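Local atomic coordinates of Tautomerase_3 domain-containing protein (Corynebacterium halotolerans YIM 70093 = DSM 44683, PDB entry 7M58), a protein that probably acts as a hydrolytic dehalogenase or tautomerase, being a member of the cis-3-chloroacrylic acid dehalogenase family within the tautomerase superfamily. Residues 3-9 with 40-46; 30-34 with 73-77; 62-68 with 99-105. All blocks are in the same frame, centred on the assembly; numbering follows the deposited sequence.

Interaction 1 (3-9 with 40-46); sequences YAVSSRA and QVIFNDL
Leu-46 lays CB and CG along the backbone of Ser-7 near the C-terminal end of the paired parallel strands 3-8 and 40-46, with CB 3.6 Å from Ser-7 O, the oxygen that also accepts its own N-H (Leu-46 N to Ser-7 O 2.9 Å). Together with Val-5 and Tyr-3 it buries the most surface here. Leu-46 O then takes the N-H of Ala-9 on a lone pair, in the carbonyl plane, at an N to O distance of 2.8 Å. Just past the strand end, Ala-9 CB lies 3.6 Å from Asp-45 CB; the Asp-45 carboxylate is held by a salt bridge to Arg-17. Both strands belong to a beta-alpha-beta unit whose helix, 14-31, covers the face bearing Tyr-3, Val-5 and Phe-43. There Val-5 and Phe-43 stand side by side and point the same way. Val-5 CB already lies 3.7 Å from Phe-43 CD1, and a chi1 of 176°, with CG1 anti to the backbone N, adds CG1 to the same CD1-CE1 stretch of the ring. Tyr-3 rests CB 4.3 Å from Val-41 CG2, while its ring leads away from the partner strand and its hydroxyl is hydrogen-bonded to His-28. Beyond Gln-40, Val-41 and Ile-42, an antiparallel strand of the second subunit continues the sheet, and Gln-40 OE1 binds His-62 NE2 of that subunit.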
loop_
_atom_site.group_PDB
_atom_site.type_symbol
_atom_site.label_atom_id
_atom_site.label_comp_id
_atom_site.label_asym_id
_atom_site.label_seq_id
_atom_site.Cartn_x
_atom_site.Cartn_y
_atom_site.Cartn_z
ATOM N N TYR A 3 -9.142 1.888 -4.693
ATOM C CA TYR A 3 -8.654 0.670 -5.313
ATOM C C TYR A 3 -7.369 0.960 -6.076
ATOM O O TYR A 3 -7.357 1.805 -6.978
ATOM C CB TYR A 3 -9.710 0.091 -6.249
ATOM C CG TYR A 3 -10.922 -0.404 -5.511
ATOM C CD1 TYR A 3 -11.952 0.460 -5.172
ATOM C CD2 TYR A 3 -11.026 -1.737 -5.134
ATOM C CE1 TYR A 3 -13.056 0.017 -4.492
ATOM C CE2 TYR A 3 -12.134 -2.189 -4.452
ATOM C CZ TYR A 3 -13.141 -1.304 -4.127
ATOM O OH TYR A 3 -14.252 -1.747 -3.452
ATOM N N ALA A 4 -6.289 0.274 -5.713
ATOM C CA ALA A 4 -5.068 0.302 -6.501
ATOM C C ALA A 4 -4.976 -1.006 -7.276
ATOM O O ALA A 4 -5.151 -2.089 -6.710
ATOM C CB ALA A 4 -3.845 0.521 -5.617
ATOM N N VAL A 5 -4.764 -0.899 -8.580
ATOM C CA VAL A 5 -4.775 -2.039 -9.490
ATOM C C VAL A 5 -3.391 -2.134 -10.094
ATOM O O VAL A 5 -2.951 -1.209 -10.783
ATOM C CB VAL A 5 -5.831 -1.890 -10.595
ATOM C CG1 VAL A 5 -5.718 -3.044 -11.563
ATOM C CG2 VAL A 5 -7.252 -1.752 -10.008
ATOM N N SER A 6 -2.701 -3.233 -9.833
ATOM C CA SER A 6 -1.348 -3.425 -10.326
ATOM C C SER A 6 -1.355 -4.485 -11.411
ATOM O O SER A 6 -1.908 -5.576 -11.207
ATOM C CB SER A 6 -0.406 -3.849 -9.197
ATOM O OG SER A 6 -0.223 -2.786 -8.286
ATOM N N SER A 7 -0.747 -4.155 -12.552
ATOM C CA SER A 7 -0.630 -5.056 -13.691
ATOM C C SER A 7 0.529 -4.586 -14.555
ATOM O O SER A 7 0.931 -3.420 -14.497
ATOM C CB SER A 7 -1.910 -5.100 -14.526
ATOM O OG SER A 7 -2.228 -3.819 -15.042
ATOM N N ARG A 8 1.067 -5.519 -15.347
ATOM C CA ARG A 8 2.060 -5.187 -16.367
ATOM C C ARG A 8 1.574 -4.039 -17.236
ATOM O O ARG A 8 0.465 -4.084 -17.774
ATOM C CB ARG A 8 2.337 -6.414 -17.235
ATOM C CG ARG A 8 3.160 -6.127 -18.474
ATOM C CD ARG A 8 4.647 -6.220 -18.249
ATOM N NE ARG A 8 5.334 -6.663 -19.467
ATOM C CZ ARG A 8 5.728 -5.842 -20.441
ATOM N NH1 ARG A 8 5.524 -4.528 -20.329
ATOM N NH2 ARG A 8 6.343 -6.330 -21.515
ATOM N N ALA A 9 2.386 -2.991 -17.335
ATOM C CA ALA A 9 2.077 -1.905 -18.254
ATOM C C ALA A 9 1.736 -2.471 -19.624
ATOM O O ALA A 9 2.498 -3.262 -20.196
ATOM C CB ALA A 9 3.253 -0.935 -18.357
ATOM N N GLN A 40 -12.084 6.040 -5.392
ATOM C CA GLN A 40 -10.906 6.363 -6.167
ATOM C C GLN A 40 -10.315 5.068 -6.715
ATOM O O GLN A 40 -10.243 4.068 -5.998
ATOM C CB GLN A 40 -9.892 7.109 -5.286
ATOM C CG GLN A 40 -8.521 7.285 -5.884
ATOM C CD GLN A 40 -7.582 7.995 -4.927
ATOM O OE1 GLN A 40 -7.418 9.217 -4.983
ATOM N NE2 GLN A 40 -6.956 7.232 -4.042
ATOM N N VAL A 41 -9.924 5.073 -7.990
ATOM C CA VAL A 41 -9.263 3.935 -8.615
ATOM C C VAL A 41 -7.935 4.402 -9.183
ATOM O O VAL A 41 -7.880 5.397 -9.919
ATOM C CB VAL A 41 -10.108 3.298 -9.733
ATOM C CG1 VAL A 41 -9.308 2.174 -10.396
ATOM C CG2 VAL A 41 -11.423 2.772 -9.194
ATOM N N ILE A 42 -6.873 3.679 -8.873
ATOM C CA ILE A 42 -5.546 4.030 -9.350
ATOM C C ILE A 42 -4.950 2.819 -10.053
ATOM O O ILE A 42 -5.066 1.690 -9.564
ATOM C CB ILE A 42 -4.649 4.509 -8.201
ATOM C CG1 ILE A 42 -5.109 5.877 -7.736
ATOM C CG2 ILE A 42 -3.244 4.621 -8.667
ATOM C CD1 ILE A 42 -4.713 6.168 -6.300
ATOM N N PHE A 43 -4.309 3.053 -11.194
ATOM C CA PHE A 43 -3.658 2.004 -11.964
ATOM C C PHE A 43 -2.152 2.184 -11.863
ATOM O O PHE A 43 -1.598 3.142 -12.416
ATOM C CB PHE A 43 -4.122 2.020 -13.419
ATOM C CG PHE A 43 -5.523 1.562 -13.586
ATOM C CD1 PHE A 43 -5.819 0.199 -13.634
ATOM C CD2 PHE A 43 -6.565 2.481 -13.657
ATOM C CE1 PHE A 43 -7.130 -0.240 -13.761
ATOM C CE2 PHE A 43 -7.883 2.048 -13.789
ATOM C CZ PHE A 43 -8.168 0.687 -13.841
ATOM N N ASN A 44 -1.501 1.255 -11.163
ATOM C CA ASN A 44 -0.044 1.182 -11.092
ATOM C C ASN A 44 0.446 0.212 -12.163
ATOM O O ASN A 44 0.315 -1.013 -12.023
ATOM C CB ASN A 44 0.412 0.741 -9.704
ATOM C CG ASN A 44 0.082 1.774 -8.632
ATOM O OD1 ASN A 44 0.575 2.905 -8.669
ATOM N ND2 ASN A 44 -0.746 1.388 -7.667
ATOM N N ASP A 45 1.024 0.749 -13.229
ATOM C CA ASP A 45 1.530 -0.102 -14.292
ATOM C C ASP A 45 2.962 -0.523 -13.993
ATOM O O ASP A 45 3.794 0.289 -13.572
ATOM C CB ASP A 45 1.445 0.613 -15.642
ATOM C CG ASP A 45 0.004 0.778 -16.127
ATOM O OD1 ASP A 45 -0.911 0.117 -15.569
ATOM O OD2 ASP A 45 -0.213 1.566 -17.070
ATOM N N LEU A 46 3.256 -1.787 -14.260
ATOM C CA LEU A 46 4.511 -2.392 -13.852
ATOM C C LEU A 46 5.383 -2.655 -15.070
ATOM O O LEU A 46 4.875 -2.901 -16.165
ATOM C CB LEU A 46 4.247 -3.708 -13.112
ATOM C CG LEU A 46 3.465 -3.627 -11.809
ATOM C CD1 LEU A 46 3.144 -5.031 -11.301
ATOM C CD2 LEU A 46 4.253 -2.825 -10.781
#

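Interaction 2 (30-34 with 73-77); sequences DIAVA and RTAQQ. With SO4 (sulfate ion), chain D.
The guanidinium of Arg-73 is covered on one face by the methyl of Ala-32, which sits toward the rim of the group, with CB 3.4 Å from Arg-73 NH1. Ala-34 CB approaches the same group obliquely, 3.8 Å from Arg-73 NH2. A sulfate ion is gripped by the other nitrogens: Arg-73 NE donates to sulfate O1 over 3.1 Å, and NH2 adds a weak bond to the same oxygen. A bend at chi2 (-118°) in an otherwise extended outer chain carries the guanidinium back over the loop that leaves helix 14-31. NH1 lies 3.2 Å from Val-33 N, but both are donors, so this is close packing rather than a bond. Arg-70 NE and His-28 NE2 are also hydrogen-bonded to the sulfate, which was probably taken up from the crystallisation liquor. Such a cluster of basic groups is consistent with an anion pocket like the one that receives carboxylate substrates in cis-3-chloroacrylic acid dehalogenase. The second half of the contact joins the C-terminal end of helix 14-31 to the N-terminal end of helix 75-92. The side chains of Gln-77, in the first turn of helix 75-92, and Ile-31 run antiparallel alongside each other, with Gln-77 CB 4.0 Å from Ile-31 CG2. That same CG2 comes within 3.3 Å of Gln-77 O. Thr-74 is the N-cap of this helix: its OG1 accepts an almost straight bond (175°) from Gln-77 N at 3.2 Å.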
loop_
_atom_site.group_PDB
_atom_site.type_symbol
_atom_site.label_atom_id
_atom_site.label_comp_id
_atom_site.label_asym_id
_atom_site.label_seq_id
_atom_site.Cartn_x
_atom_site.Cartn_y
_atom_site.Cartn_z
ATOM N N ASP A 30 -22.858 -0.863 -4.884
ATOM C CA ASP A 30 -23.919 -1.821 -4.615
ATOM C C ASP A 30 -23.616 -2.744 -3.446
ATOM O O ASP A 30 -24.517 -3.040 -2.669
ATOM C CB ASP A 30 -24.187 -2.667 -5.854
ATOM C CG ASP A 30 -24.530 -1.816 -7.060
ATOM O OD1 ASP A 30 -24.991 -0.674 -6.846
ATOM O OD2 ASP A 30 -24.331 -2.271 -8.212
ATOM N N ILE A 31 -22.389 -3.243 -3.298
ATOM C CA ILE A 31 -22.132 -4.194 -2.219
ATOM C C ILE A 31 -21.882 -3.452 -0.914
ATOM O O ILE A 31 -22.590 -3.660 0.076
ATOM C CB ILE A 31 -20.988 -5.154 -2.584
ATOM C CG1 ILE A 31 -21.367 -5.922 -3.852
ATOM C CG2 ILE A 31 -20.725 -6.115 -1.436
ATOM C CD1 ILE A 31 -20.213 -6.502 -4.589
ATOM N N ALA A 32 -20.894 -2.560 -0.893
ATOM C CA ALA A 32 -20.892 -1.542 0.144
ATOM C C ALA A 32 -22.044 -0.593 -0.128
ATOM O O ALA A 32 -22.435 -0.393 -1.276
ATOM C CB ALA A 32 -19.572 -0.782 0.158
ATOM N N VAL A 33 -22.625 -0.016 0.910
ATOM C CA VAL A 33 -23.706 0.900 0.560
ATOM C C VAL A 33 -23.143 2.299 0.705
ATOM O O VAL A 33 -23.375 2.987 1.709
ATOM C CB VAL A 33 -24.977 0.675 1.387
ATOM C CG1 VAL A 33 -26.101 1.566 0.861
ATOM C CG2 VAL A 33 -25.374 -0.796 1.272
ATOM N N ALA A 34 -22.339 2.689 -0.285
ATOM C CA ALA A 34 -21.544 3.893 -0.249
ATOM C C ALA A 34 -21.685 4.662 -1.590
ATOM O O ALA A 34 -21.805 4.040 -2.626
ATOM C CB ALA A 34 -20.067 3.577 -0.017
ATOM N N ARG A 73 -17.681 -2.798 8.421
ATOM C CA ARG A 73 -18.596 -3.448 7.495
ATOM C C ARG A 73 -18.798 -4.900 7.908
ATOM O O ARG A 73 -17.935 -5.507 8.558
ATOM C CB ARG A 73 -18.053 -3.387 6.061
ATOM C CG ARG A 73 -17.663 -1.996 5.571
ATOM C CD ARG A 73 -18.507 -1.608 4.373
ATOM N NE ARG A 73 -18.299 -0.222 4.005
ATOM C CZ ARG A 73 -19.243 0.551 3.488
ATOM N NH1 ARG A 73 -20.463 0.073 3.285
ATOM N NH2 ARG A 73 -18.963 1.807 3.177
ATOM N N THR A 74 -19.951 -5.455 7.532
ATOM C CA THR A 74 -20.243 -6.829 7.902
ATOM C C THR A 74 -19.317 -7.783 7.163
ATOM O O THR A 74 -18.790 -7.479 6.090
ATOM C CB THR A 74 -21.695 -7.192 7.594
ATOM O OG1 THR A 74 -21.866 -7.340 6.185
ATOM C CG2 THR A 74 -22.647 -6.119 8.114
ATOM N N ALA A 75 -19.111 -8.949 7.771
ATOM C CA ALA A 75 -18.339 -9.996 7.120
ATOM C C ALA A 75 -18.914 -10.316 5.750
ATOM O O ALA A 75 -18.164 -10.579 4.802
ATOM C CB ALA A 75 -18.297 -11.246 7.998
ATOM N N GLN A 76 -20.245 -10.313 5.624
ATOM C CA GLN A 76 -20.835 -10.751 4.366
ATOM C C GLN A 76 -20.557 -9.777 3.232
ATOM O O GLN A 76 -20.121 -10.199 2.155
ATOM C CB GLN A 76 -22.338 -10.954 4.517
ATOM C CG GLN A 76 -22.945 -11.645 3.306
ATOM C CD GLN A 76 -24.358 -12.144 3.541
ATOM O OE1 GLN A 76 -25.089 -11.620 4.388
ATOM N NE2 GLN A 76 -24.750 -13.171 2.791
ATOM N N GLN A 77 -20.735 -8.471 3.450
ATOM C CA GLN A 77 -20.472 -7.560 2.336
ATOM C C GLN A 77 -18.988 -7.573 1.959
ATOM O O GLN A 77 -18.651 -7.528 0.770
ATOM C CB GLN A 77 -21.023 -6.139 2.587
ATOM C CG GLN A 77 -20.663 -5.407 3.861
ATOM C CD GLN A 77 -21.444 -4.081 4.034
ATOM O OE1 GLN A 77 -22.316 -3.734 3.235
ATOM N NE2 GLN A 77 -21.086 -3.327 5.064
HETATM S S SO4 D . -15.618 2.387 2.177
HETATM O O1 SO4 D . -15.777 1.490 3.401
HETATM O O2 SO4 D . -14.590 1.800 1.259
HETATM O O3 SO4 D . -15.204 3.790 2.578
HETATM O O4 SO4 D . -16.867 2.398 1.325
#

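Interaction 3 (62-68 with 99-105); sequences HVWIHAD and HVWVYVN
His-62 and Trp-64 from one strand turn their ring edges onto the faces of Trp-101 and Tyr-103 from its parallel neighbour, the two outer members of a beta-alpha-beta unit whose helix is 75-92. His-62 makes a T-shaped stack, its plane at 76° to the indole: CE1 sits over the centre of the Trp-101 ring system, 3.6 Å from Trp-101 CE2. At the neighbouring edge atom, His-62 ND1 meets His-99 ND1 across a weak hydrogen bond of 3.3 Å, in which either may donate, and the three rings form one aromatic cluster. With NE2 used by Gln-40 of the third subunit, both nitrogens of the His-62 ring have partners. A second T-shaped pair follows one step along the same face. Trp-64 swings CG anti to its main-chain nitrogen (chi1 180°), which sends the indole across toward the partner strand at about a right angle to Tyr-103. Its pyrrole edge stands over the phenol at 86°, with Trp-64 NE1 above the middle of the ring and 3.5 Å from Tyr-103 CG. The Tyr-103 hydroxyl reaches Glu-114 of the third subunit. On the opposite face, toward helix 75-92, Ile-65 and Val-102 point the same way, with Ile-65 CB 4.0 Å from Val-102 CG1. Between the two faces, six backbone hydrogen bonds link the strands. At the C-terminal end, His-66 and Asn-105 run alongside each other with their flat groups tilted rather than parallel, His-66 NE2 lying 3.9 Å from Asn-105 CB. Asn-105 ND2 bonds Asn-105 OD1 of the second subunit and also Asp-68 OD1, which takes a weak bond from His-66 NE2 and lies in the plane of the Asn-105 amide, ND2 to OD1 3.3 Å.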
loop_
_atom_site.group_PDB
_atom_site.type_symbol
_atom_site.label_atom_id
_atom_site.label_comp_id
_atom_site.label_asym_id
_atom_site.label_seq_id
_atom_site.Cartn_x
_atom_site.Cartn_y
_atom_site.Cartn_z
ATOM N N HIS A 62 -1.807 -11.183 -15.326
ATOM C CA HIS A 62 -1.948 -11.252 -13.878
ATOM C C HIS A 62 -2.222 -9.853 -13.352
ATOM O O HIS A 62 -1.542 -8.892 -13.739
ATOM C CB HIS A 62 -0.699 -11.833 -13.215
ATOM C CG HIS A 62 -0.830 -11.976 -11.737
ATOM N ND1 HIS A 62 -1.437 -13.064 -11.147
ATOM C CD2 HIS A 62 -0.457 -11.158 -10.725
ATOM C CE1 HIS A 62 -1.431 -12.910 -9.834
ATOM N NE2 HIS A 62 -0.839 -11.763 -9.551
ATOM N N VAL A 63 -3.213 -9.741 -12.469
ATOM C CA VAL A 63 -3.630 -8.464 -11.915
ATOM C C VAL A 63 -3.755 -8.610 -10.405
ATOM O O VAL A 63 -4.310 -9.596 -9.910
ATOM C CB VAL A 63 -4.971 -8.005 -12.526
ATOM C CG1 VAL A 63 -5.490 -6.773 -11.796
ATOM C CG2 VAL A 63 -4.825 -7.738 -13.996
ATOM N N TRP A 64 -3.247 -7.627 -9.672
ATOM C CA TRP A 64 -3.415 -7.569 -8.227
ATOM C C TRP A 64 -4.202 -6.313 -7.891
ATOM O O TRP A 64 -3.856 -5.223 -8.356
ATOM C CB TRP A 64 -2.073 -7.560 -7.488
ATOM C CG TRP A 64 -2.199 -7.496 -5.968
ATOM C CD1 TRP A 64 -2.918 -8.347 -5.159
ATOM C CD2 TRP A 64 -1.576 -6.551 -5.093
ATOM N NE1 TRP A 64 -2.773 -7.986 -3.835
ATOM C CE2 TRP A 64 -1.963 -6.881 -3.769
ATOM C CE3 TRP A 64 -0.740 -5.453 -5.295
ATOM C CZ2 TRP A 64 -1.534 -6.148 -2.658
ATOM C CZ3 TRP A 64 -0.320 -4.728 -4.193
ATOM C CH2 TRP A 64 -0.720 -5.078 -2.890
ATOM N N ILE A 65 -5.271 -6.475 -7.114
ATOM C CA ILE A 65 -6.150 -5.383 -6.715
ATOM C C ILE A 65 -5.972 -5.203 -5.213
ATOM O O ILE A 65 -6.253 -6.133 -4.444
ATOM C CB ILE A 65 -7.618 -5.701 -7.032
ATOM C CG1 ILE A 65 -7.797 -6.148 -8.482
ATOM C CG2 ILE A 65 -8.492 -4.489 -6.761
ATOM C CD1 ILE A 65 -8.018 -5.051 -9.429
ATOM N N HIS A 66 -5.538 -4.015 -4.788
ATOM C CA HIS A 66 -5.458 -3.664 -3.371
ATOM C C HIS A 66 -6.477 -2.584 -3.061
ATOM O O HIS A 66 -6.416 -1.491 -3.629
ATOM C CB HIS A 66 -4.081 -3.162 -2.953
ATOM C CG HIS A 66 -4.007 -2.827 -1.492
ATOM N ND1 HIS A 66 -3.544 -3.710 -0.539
ATOM C CD2 HIS A 66 -4.399 -1.721 -0.816
ATOM C CE1 HIS A 66 -3.624 -3.149 0.655
ATOM N NE2 HIS A 66 -4.140 -1.941 0.513
ATOM N N ALA A 67 -7.375 -2.864 -2.129
ATOM C CA ALA A 67 -8.460 -1.952 -1.805
ATOM C C ALA A 67 -8.328 -1.478 -0.367
ATOM O O ALA A 67 -8.212 -2.299 0.540
ATOM C CB ALA A 67 -9.801 -2.651 -2.011
ATOM N N ASP A 68 -8.388 -0.170 -0.145
ATOM C CA ASP A 68 -8.463 0.369 1.210
ATOM C C ASP A 68 -9.912 0.795 1.446
ATOM O O ASP A 68 -10.426 1.679 0.756
ATOM C CB ASP A 68 -7.501 1.545 1.425
ATOM C CG ASP A 68 -5.999 1.134 1.461
ATOM O OD1 ASP A 68 -5.546 0.510 2.451
ATOM O OD2 ASP A 68 -5.246 1.479 0.513
ATOM N N HIS A 99 -6.274 -15.395 -11.847
ATOM C CA HIS A 99 -5.210 -14.413 -11.993
ATOM C C HIS A 99 -5.691 -12.986 -11.722
ATOM O O HIS A 99 -5.005 -12.023 -12.090
ATOM C CB HIS A 99 -4.569 -14.526 -13.377
ATOM C CG HIS A 99 -3.573 -15.636 -13.484
ATOM N ND1 HIS A 99 -2.571 -15.828 -12.555
ATOM C CD2 HIS A 99 -3.396 -16.587 -14.431
ATOM C CE1 HIS A 99 -1.837 -16.865 -12.913
ATOM N NE2 HIS A 99 -2.310 -17.338 -14.053
ATOM N N VAL A 100 -6.823 -12.818 -11.042
ATOM C CA VAL A 100 -7.188 -11.532 -10.452
ATOM C C VAL A 100 -7.147 -11.734 -8.946
ATOM O O VAL A 100 -8.054 -12.333 -8.368
ATOM C CB VAL A 100 -8.563 -11.028 -10.909
ATOM C CG1 VAL A 100 -8.863 -9.675 -10.265
ATOM C CG2 VAL A 100 -8.655 -10.938 -12.437
ATOM N N TRP A 101 -6.090 -11.246 -8.310
ATOM C CA TRP A 101 -5.902 -11.365 -6.873
ATOM C C TRP A 101 -6.336 -10.079 -6.182
ATOM O O TRP A 101 -5.880 -8.992 -6.557
ATOM C CB TRP A 101 -4.439 -11.642 -6.559
ATOM C CG TRP A 101 -3.999 -12.971 -6.974
ATOM C CD1 TRP A 101 -4.613 -13.799 -7.864
ATOM C CD2 TRP A 101 -2.837 -13.663 -6.509
ATOM N NE1 TRP A 101 -3.902 -14.969 -7.983
ATOM C CE2 TRP A 101 -2.804 -14.906 -7.165
ATOM C CE3 TRP A 101 -1.817 -13.345 -5.608
ATOM C CZ2 TRP A 101 -1.801 -15.825 -6.947
ATOM C CZ3 TRP A 101 -0.828 -14.257 -5.391
ATOM C CH2 TRP A 101 -0.828 -15.489 -6.046
ATOM N N VAL A 102 -7.163 -10.203 -5.147
ATOM C CA VAL A 102 -7.752 -9.044 -4.474
ATOM C C VAL A 102 -7.447 -9.108 -2.976
ATOM O O VAL A 102 -7.669 -10.143 -2.333
ATOM C CB VAL A 102 -9.278 -8.967 -4.704
ATOM C CG1 VAL A 102 -9.818 -7.608 -4.292
ATOM C CG2 VAL A 102 -9.620 -9.269 -6.155
ATOM N N TYR A 103 -6.943 -7.998 -2.422
ATOM C CA TYR A 103 -6.716 -7.831 -0.991
ATOM C C TYR A 103 -7.536 -6.656 -0.477
ATOM O O TYR A 103 -7.571 -5.585 -1.095
ATOM C CB TYR A 103 -5.269 -7.529 -0.661
ATOM C CG TYR A 103 -4.285 -8.644 -0.792
ATOM C CD1 TYR A 103 -4.595 -9.812 -1.456
ATOM C CD2 TYR A 103 -3.009 -8.493 -0.286
ATOM C CE1 TYR A 103 -3.669 -10.809 -1.588
ATOM C CE2 TYR A 103 -2.082 -9.471 -0.406
ATOM C CZ TYR A 103 -2.412 -10.637 -1.052
ATOM O OH TYR A 103 -1.452 -11.622 -1.158
ATOM N N VAL A 104 -8.140 -6.820 0.686
ATOM C CA VAL A 104 -8.909 -5.750 1.313
ATOM C C VAL A 104 -8.259 -5.380 2.637
ATOM O O VAL A 104 -8.211 -6.205 3.567
ATOM C CB VAL A 104 -10.380 -6.145 1.492
ATOM C CG1 VAL A 104 -11.076 -5.241 2.504
ATOM C CG2 VAL A 104 -11.075 -6.058 0.160
ATOM N N ASN A 105 -7.735 -4.169 2.755
ATOM C CA ASN A 105 -7.240 -3.639 4.013
ATOM C C ASN A 105 -8.305 -2.695 4.542
ATOM O O ASN A 105 -8.859 -1.898 3.783
ATOM C CB ASN A 105 -5.896 -2.905 3.853
ATOM C CG ASN A 105 -5.312 -2.400 5.190
ATOM O OD1 ASN A 105 -5.173 -3.158 6.145
ATOM N ND2 ASN A 105 -4.987 -1.107 5.255
#

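How the interactions relate
From the N terminus, strand 2-8 leads through helix 14-31 to strand 40-46, where interaction 1 closes the first beta-alpha-beta loop. Strand 63-70, helix 75-92 and strand 100-107 form a second such loop, closed in series by interaction 3. Interaction 2 crosses both: 30-34 falls within the first loop and 73-77 within the second, so it joins the end of one helix to the start of the other, with its nearest atoms about 7 Å from interaction 1 and about 8 Å from interaction 3. Interactions 1 and 3 touch through antiparallel strands 2-8 and 63-70, where Ala-4 N lies 2.7 Å from His-66 O, giving one four-stranded sheet.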